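Local coordinates for superoxide dismutase (Clostridium difficile, PDB 3TJT), which probably removes toxic superoxide by converting it to hydrogen peroxide and dioxygen at a protein-bound iron(III) ion, at residues H85-D90 against L160-G165; F89-P94 against D186-V191. One frame throughout, in Å; residues are numbered along the deposited sequence.

Both contacts start from the C-terminal end of helix 72-90, share Phe-89 and Asp-90, and join the alpha-hairpin domain to the C-terminal domain of the iron/manganese superoxide dismutase fold. Along the chain the helix end comes first, followed by strand 161-167, the partner in contact 1, and then by the end of helix 181-188, the partner in contact 2. Their centres lie about 11 Å apart and the contacts touch: Phe-88 CE1 is 3.5 Å from Trp-188 NE1, and Ile-91 packs beside Gly-165. Contact 1 includes an iron ligand, whereas the side chain of Met-92 in contact 2 is about 9 Å from the iron, so the two adjoining contacts lie one at the metal site and one farther out.

Contact 1: H85-D90 against L160-G165; sequences HKFFFD and LTPIIG. With FE (Fe (III) ion), chain B.
Phe-88 and Gly-165 bring the two backbones closest, with 6.5 Å between CA of Phe-88 and CA of Gly-165. Residues 85-90 form helix, while the facing strand enters at Thr-161 and Pro-162 and turns a corner at Ile-163 and Ile-164, a classic beta bulge opposite Leu-136.

Phe-87 makes the largest share of the contact. Its CG is anti to the backbone N (chi1 180°), which extends the ring toward the corner, and the outer rim follows the strand: CE1 meets Pro-162, CZ lies 3.5 Å from the carbonyl O of Ile-163, and CE2 is 3.6 Å from Gly-165 N, near the ring plane. Pro-162 CB adds an apolar touch at 3.7 Å from Phe-87 CZ; a broad aromatic suits a partner made largely of backbone. Gly-165, with no side chain, lets its backbone come close to the Phe-87 ring and the helix. Gly-165 O meets the edge of the Phe-88 ring, 3.4 Å from CD1 and in the ring plane. This buried carbonyl has no hydrogen-bond partner, and the slightly positive aromatic C-H edge may ease its burial.

On the helix, His-85 binds the iron through NE2 at 2.2 Å; a water, His-30, Asp-167 and His-171 complete the site. The other nitrogen of His-85, ND1, is hydrogen-bonded to Gly-81 O, which fixes the imidazole's rotation.

Helix 24-46 packs against Phe-89, strand 132-138 pairs with the bulged strand, and helix 194-202 packs against Phe-87, Ile-163 and Ile-164.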
loop_
_atom_site.group_PDB
_atom_site.type_symbol
_atom_site.label_atom_id
_atom_site.label_comp_id
_atom_site.label_asym_id
_atom_site.label_seq_id
_atom_site.Cartn_x
_atom_site.Cartn_y
_atom_site.Cartn_z
ATOM N N HIS A 85 4.783 -3.030 -14.060
ATOM C CA HIS A 85 5.359 -4.348 -13.821
ATOM C C HIS A 85 6.157 -4.840 -15.017
ATOM O O HIS A 85 7.230 -5.417 -14.845
ATOM C CB HIS A 85 4.286 -5.348 -13.386
ATOM C CG HIS A 85 3.849 -5.128 -11.976
ATOM N ND1 HIS A 85 2.894 -4.192 -11.635
ATOM C CD2 HIS A 85 4.301 -5.650 -10.810
ATOM C CE1 HIS A 85 2.747 -4.178 -10.321
ATOM N NE2 HIS A 85 3.592 -5.050 -9.798
ATOM N N LYS A 86 5.652 -4.609 -16.223
ATOM C CA LYS A 86 6.435 -4.960 -17.404
ATOM C C LYS A 86 7.787 -4.255 -17.321
ATOM O O LYS A 86 8.841 -4.876 -17.516
ATOM C CB LYS A 86 5.713 -4.579 -18.703
ATOM C CG LYS A 86 6.486 -5.039 -19.948
ATOM C CD LYS A 86 6.015 -4.349 -21.226
ATOM C CE LYS A 86 4.553 -4.586 -21.489
ATOM N NZ LYS A 86 4.109 -3.968 -22.777
ATOM N N PHE A 87 7.753 -2.963 -17.007
ATOM C CA PHE A 87 8.962 -2.156 -16.874
ATOM C C PHE A 87 9.885 -2.702 -15.784
ATOM O O PHE A 87 11.096 -2.832 -15.979
ATOM C CB PHE A 87 8.587 -0.692 -16.559
ATOM C CG PHE A 87 9.767 0.213 -16.402
ATOM C CD1 PHE A 87 10.235 0.954 -17.479
ATOM C CD2 PHE A 87 10.422 0.318 -15.192
ATOM C CE1 PHE A 87 11.323 1.785 -17.340
ATOM C CE2 PHE A 87 11.528 1.145 -15.051
ATOM C CZ PHE A 87 11.978 1.877 -16.124
ATOM N N PHE A 88 9.301 -3.015 -14.632
ATOM C CA PHE A 88 10.064 -3.487 -13.479
ATOM C C PHE A 88 10.799 -4.809 -13.758
ATOM O O PHE A 88 11.986 -4.946 -13.447
ATOM C CB PHE A 88 9.122 -3.633 -12.278
ATOM C CG PHE A 88 9.806 -4.016 -10.998
ATOM C CD1 PHE A 88 10.825 -3.236 -10.475
ATOM C CD2 PHE A 88 9.402 -5.149 -10.300
ATOM C CE1 PHE A 88 11.455 -3.579 -9.276
ATOM C CE2 PHE A 88 10.028 -5.505 -9.102
ATOM C CZ PHE A 88 11.044 -4.717 -8.587
ATOM N N PHE A 89 10.099 -5.785 -14.320
ATOM C CA PHE A 89 10.765 -7.058 -14.590
ATOM C C PHE A 89 11.844 -6.875 -15.663
ATOM O O PHE A 89 12.883 -7.524 -15.603
ATOM C CB PHE A 89 9.757 -8.151 -14.938
ATOM C CG PHE A 89 8.778 -8.435 -13.818
ATOM C CD1 PHE A 89 9.240 -8.638 -12.519
ATOM C CD2 PHE A 89 7.416 -8.482 -14.056
ATOM C CE1 PHE A 89 8.349 -8.887 -11.475
ATOM C CE2 PHE A 89 6.517 -8.742 -13.016
ATOM C CZ PHE A 89 6.986 -8.937 -11.729
ATOM N N ASP A 90 11.619 -5.952 -16.601
ATOM C CA ASP A 90 12.635 -5.655 -17.624
ATOM C C ASP A 90 13.879 -4.953 -17.075
ATOM O O ASP A 90 14.969 -5.050 -17.656
ATOM C CB ASP A 90 12.032 -4.815 -18.766
ATOM C CG ASP A 90 11.285 -5.652 -19.782
ATOM O OD1 ASP A 90 11.378 -6.897 -19.736
ATOM O OD2 ASP A 90 10.592 -5.056 -20.634
ATOM N N LEU A 160 7.286 12.456 -17.787
ATOM C CA LEU A 160 8.629 12.081 -17.362
ATOM C C LEU A 160 8.886 10.639 -17.794
ATOM O O LEU A 160 7.990 9.801 -17.750
ATOM C CB LEU A 160 8.778 12.232 -15.848
ATOM C CG LEU A 160 8.677 13.667 -15.319
ATOM C CD1 LEU A 160 8.495 13.701 -13.807
ATOM C CD2 LEU A 160 9.895 14.486 -15.743
ATOM N N THR A 161 10.108 10.353 -18.225
ATOM C CA THR A 161 10.412 9.037 -18.780
ATOM C C THR A 161 11.170 8.208 -17.754
ATOM O O THR A 161 12.242 8.607 -17.311
ATOM C CB THR A 161 11.271 9.173 -20.049
ATOM O OG1 THR A 161 10.528 9.893 -21.042
ATOM C CG2 THR A 161 11.642 7.803 -20.599
ATOM N N PRO A 162 10.610 7.048 -17.369
ATOM C CA PRO A 162 11.263 6.204 -16.361
ATOM C C PRO A 162 12.538 5.581 -16.916
ATOM O O PRO A 162 12.529 5.044 -18.023
ATOM C CB PRO A 162 10.233 5.098 -16.086
ATOM C CG PRO A 162 8.970 5.540 -16.718
ATOM C CD PRO A 162 9.327 6.489 -17.820
ATOM N N ILE A 163 13.610 5.647 -16.135
ATOM C CA ILE A 163 14.904 5.090 -16.512
ATOM C C ILE A 163 15.162 3.809 -15.707
ATOM O O ILE A 163 15.412 2.751 -16.277
ATOM C CB ILE A 163 16.025 6.109 -16.282
ATOM C CG1 ILE A 163 15.719 7.405 -17.055
ATOM C CG2 ILE A 163 17.389 5.531 -16.709
ATOM C CD1 ILE A 163 15.462 7.187 -18.541
ATOM N N ILE A 164 15.112 3.915 -14.380
ATOM C CA ILE A 164 14.919 2.723 -13.543
ATOM C C ILE A 164 13.770 2.989 -12.562
ATOM O O ILE A 164 13.375 4.136 -12.348
ATOM C CB ILE A 164 16.197 2.296 -12.763
ATOM C CG1 ILE A 164 16.477 3.230 -11.582
ATOM C CG2 ILE A 164 17.410 2.163 -13.712
ATOM C CD1 ILE A 164 17.624 2.766 -10.674
ATOM N N GLY A 165 13.225 1.936 -11.973
ATOM C CA GLY A 165 12.147 2.109 -11.012
ATOM C C GLY A 165 12.077 0.908 -10.094
ATOM O O GLY A 165 12.378 -0.201 -10.528
HETATM FE FE FE B . 4.213 -5.024 -7.655
HETATM O O HOH W 1 3.258 -3.033 -7.337
#

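Contact 2: F89-P94 against D186-V191; sequences FDIMTP and DNWFNV
Met-92 and Trp-188 form a Met-aromatic contact where the chain leaving helix 72-90 passes the end of helix 181-188, a buried junction between the two domains of the superoxide dismutase fold. The sulfur approaches the indole at its edge: Met-92 SD is 3.3 Å from Trp-188 NE1 and lies 80° off the normal of the five-membered ring. A bend at the end of the methionine chain (chi3 -73°) turns CE away from the indole and leaves the polarisable sulfur beside it. The flexible, unbranched chain lets the sulfur meet the indole edge while CG and SD also touch Val-191.

Two apolar contacts accompany the sulfur contact. Val-191 runs alongside Met-92, pointing the same way, with CG2 3.9 Å from SD of Met-92. Farther along the indole, Ile-91 CG2 reaches the edge at CZ2 of Trp-188, 4.2 Å away, and the two side chains cross at about a right angle. The tryptophan is long enough to reach Ile-164 and Leu-166 of strand 161-167 as well.

The direct polar link is a backbone bond. Thr-93 N donates to Val-191 O at 2.9 Å, in the carbonyl plane, with an N-H...O angle of 146°. A water lies between Thr-93 O and Asn-190 O. Thr-93 OG1 instead accepts from Glu-95 N within its own loop. The Val-191 carbonyl takes a second, weaker approach: a CA-H...O contact from Met-92, with CA 3.1 Å from that oxygen.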
loop_
_atom_site.group_PDB
_atom_site.type_symbol
_atom_site.label_atom_id
_atom_site.label_comp_id
_atom_site.label_asym_id
_atom_site.label_seq_id
_atom_site.Cartn_x
_atom_site.Cartn_y
_atom_site.Cartn_z
ATOM N N PHE A 89 10.099 -5.785 -14.320
ATOM C CA PHE A 89 10.765 -7.058 -14.590
ATOM C C PHE A 89 11.844 -6.875 -15.663
ATOM O O PHE A 89 12.883 -7.524 -15.603
ATOM C CB PHE A 89 9.757 -8.151 -14.938
ATOM C CG PHE A 89 8.778 -8.435 -13.818
ATOM C CD1 PHE A 89 9.240 -8.638 -12.519
ATOM C CD2 PHE A 89 7.416 -8.482 -14.056
ATOM C CE1 PHE A 89 8.349 -8.887 -11.475
ATOM C CE2 PHE A 89 6.517 -8.742 -13.016
ATOM C CZ PHE A 89 6.986 -8.937 -11.729
ATOM N N ASP A 90 11.619 -5.952 -16.601
ATOM C CA ASP A 90 12.635 -5.655 -17.624
ATOM C C ASP A 90 13.879 -4.953 -17.075
ATOM O O ASP A 90 14.969 -5.050 -17.656
ATOM C CB ASP A 90 12.032 -4.815 -18.766
ATOM C CG ASP A 90 11.285 -5.652 -19.782
ATOM O OD1 ASP A 90 11.378 -6.897 -19.736
ATOM O OD2 ASP A 90 10.592 -5.056 -20.634
ATOM N N ILE A 91 13.734 -4.247 -15.956
ATOM C CA ILE A 91 14.825 -3.429 -15.443
ATOM C C ILE A 91 15.693 -4.200 -14.435
ATOM O O ILE A 91 16.605 -3.647 -13.822
ATOM C CB ILE A 91 14.314 -2.089 -14.843
ATOM C CG1 ILE A 91 15.391 -1.004 -14.931
ATOM C CG2 ILE A 91 13.845 -2.264 -13.394
ATOM C CD1 ILE A 91 15.886 -0.769 -16.358
ATOM N N MET A 92 15.398 -5.486 -14.279
ATOM C CA MET A 92 16.226 -6.352 -13.450
ATOM C C MET A 92 16.864 -7.440 -14.308
ATOM O O MET A 92 16.350 -7.779 -15.375
ATOM C CB MET A 92 15.395 -6.983 -12.327
ATOM C CG MET A 92 14.777 -5.933 -11.373
ATOM S SD MET A 92 13.976 -6.701 -9.952
ATOM C CE MET A 92 12.518 -7.398 -10.699
ATOM N N THR A 93 17.977 -7.991 -13.832
ATOM C CA THR A 93 18.660 -9.053 -14.573
ATOM C C THR A 93 19.603 -9.836 -13.661
ATOM O O THR A 93 20.173 -9.277 -12.724
ATOM C CB THR A 93 19.493 -8.463 -15.748
ATOM O OG1 THR A 93 20.152 -9.526 -16.463
ATOM C CG2 THR A 93 20.530 -7.489 -15.225
ATOM N N PRO A 94 19.782 -11.135 -13.944
ATOM C CA PRO A 94 20.802 -11.921 -13.238
ATOM C C PRO A 94 22.218 -11.636 -13.749
ATOM O O PRO A 94 23.188 -12.023 -13.097
ATOM C CB PRO A 94 20.407 -13.364 -13.558
ATOM C CG PRO A 94 19.733 -13.276 -14.878
ATOM C CD PRO A 94 18.977 -11.966 -14.858
ATOM N N ASP A 186 18.389 -1.999 -0.566
ATOM C CA ASP A 186 19.830 -2.144 -0.729
ATOM C C ASP A 186 20.187 -3.347 -1.609
ATOM O O ASP A 186 21.032 -3.243 -2.500
ATOM C CB ASP A 186 20.523 -2.259 0.626
ATOM C CG ASP A 186 22.023 -2.053 0.523
ATOM O OD1 ASP A 186 22.457 -1.017 -0.037
ATOM O OD2 ASP A 186 22.768 -2.928 0.999
ATOM N N ASN A 187 19.533 -4.478 -1.377
ATOM C CA ASN A 187 19.813 -5.679 -2.158
ATOM C C ASN A 187 19.417 -5.552 -3.619
ATOM O O ASN A 187 20.024 -6.172 -4.489
ATOM C CB ASN A 187 19.142 -6.899 -1.536
ATOM C CG ASN A 187 20.026 -7.580 -0.517
ATOM O OD1 ASN A 187 21.227 -7.315 -0.455
ATOM N ND2 ASN A 187 19.443 -8.455 0.285
ATOM N N TRP A 188 18.397 -4.743 -3.888
ATOM C CA TRP A 188 17.876 -4.625 -5.242
ATOM C C TRP A 188 18.917 -4.069 -6.217
ATOM O O TRP A 188 18.895 -4.388 -7.407
ATOM C CB TRP A 188 16.618 -3.758 -5.236
ATOM C CG TRP A 188 16.007 -3.536 -6.577
ATOM C CD1 TRP A 188 15.290 -4.428 -7.313
ATOM C CD2 TRP A 188 16.024 -2.313 -7.330
ATOM N NE1 TRP A 188 14.865 -3.842 -8.483
ATOM C CE2 TRP A 188 15.308 -2.546 -8.518
ATOM C CE3 TRP A 188 16.573 -1.048 -7.107
ATOM C CZ2 TRP A 188 15.121 -1.559 -9.483
ATOM C CZ3 TRP A 188 16.391 -0.066 -8.073
ATOM C CH2 TRP A 188 15.675 -0.331 -9.247
ATOM N N PHE A 189 19.813 -3.233 -5.720
ATOM C CA PHE A 189 20.831 -2.645 -6.584
ATOM C C PHE A 189 21.767 -3.694 -7.195
ATOM O O PHE A 189 22.421 -3.434 -8.202
ATOM C CB PHE A 189 21.586 -1.524 -5.865
ATOM C CG PHE A 189 20.878 -0.199 -5.955
ATOM C CD1 PHE A 189 21.113 0.648 -7.021
ATOM C CD2 PHE A 189 19.934 0.165 -5.013
ATOM C CE1 PHE A 189 20.442 1.856 -7.132
ATOM C CE2 PHE A 189 19.260 1.369 -5.115
ATOM C CZ PHE A 189 19.514 2.215 -6.179
ATOM N N ASN A 190 21.803 -4.889 -6.606
ATOM C CA ASN A 190 22.574 -5.983 -7.199
ATOM C C ASN A 190 21.953 -6.543 -8.472
ATOM O O ASN A 190 22.631 -7.211 -9.250
ATOM C CB ASN A 190 22.778 -7.112 -6.186
ATOM C CG ASN A 190 23.601 -6.674 -5.002
ATOM O OD1 ASN A 190 23.079 -6.468 -3.904
ATOM N ND2 ASN A 190 24.894 -6.501 -5.222
ATOM N N VAL A 191 20.666 -6.284 -8.690
ATOM C CA VAL A 191 19.999 -6.827 -9.872
ATOM C C VAL A 191 19.527 -5.772 -10.874
ATOM O O VAL A 191 18.935 -6.121 -11.885
ATOM C CB VAL A 191 18.811 -7.746 -9.527
ATOM C CG1 VAL A 191 19.279 -8.949 -8.702
ATOM C CG2 VAL A 191 17.719 -6.976 -8.796
HETATM O O HOH W 2 22.426 -9.579 -11.017
#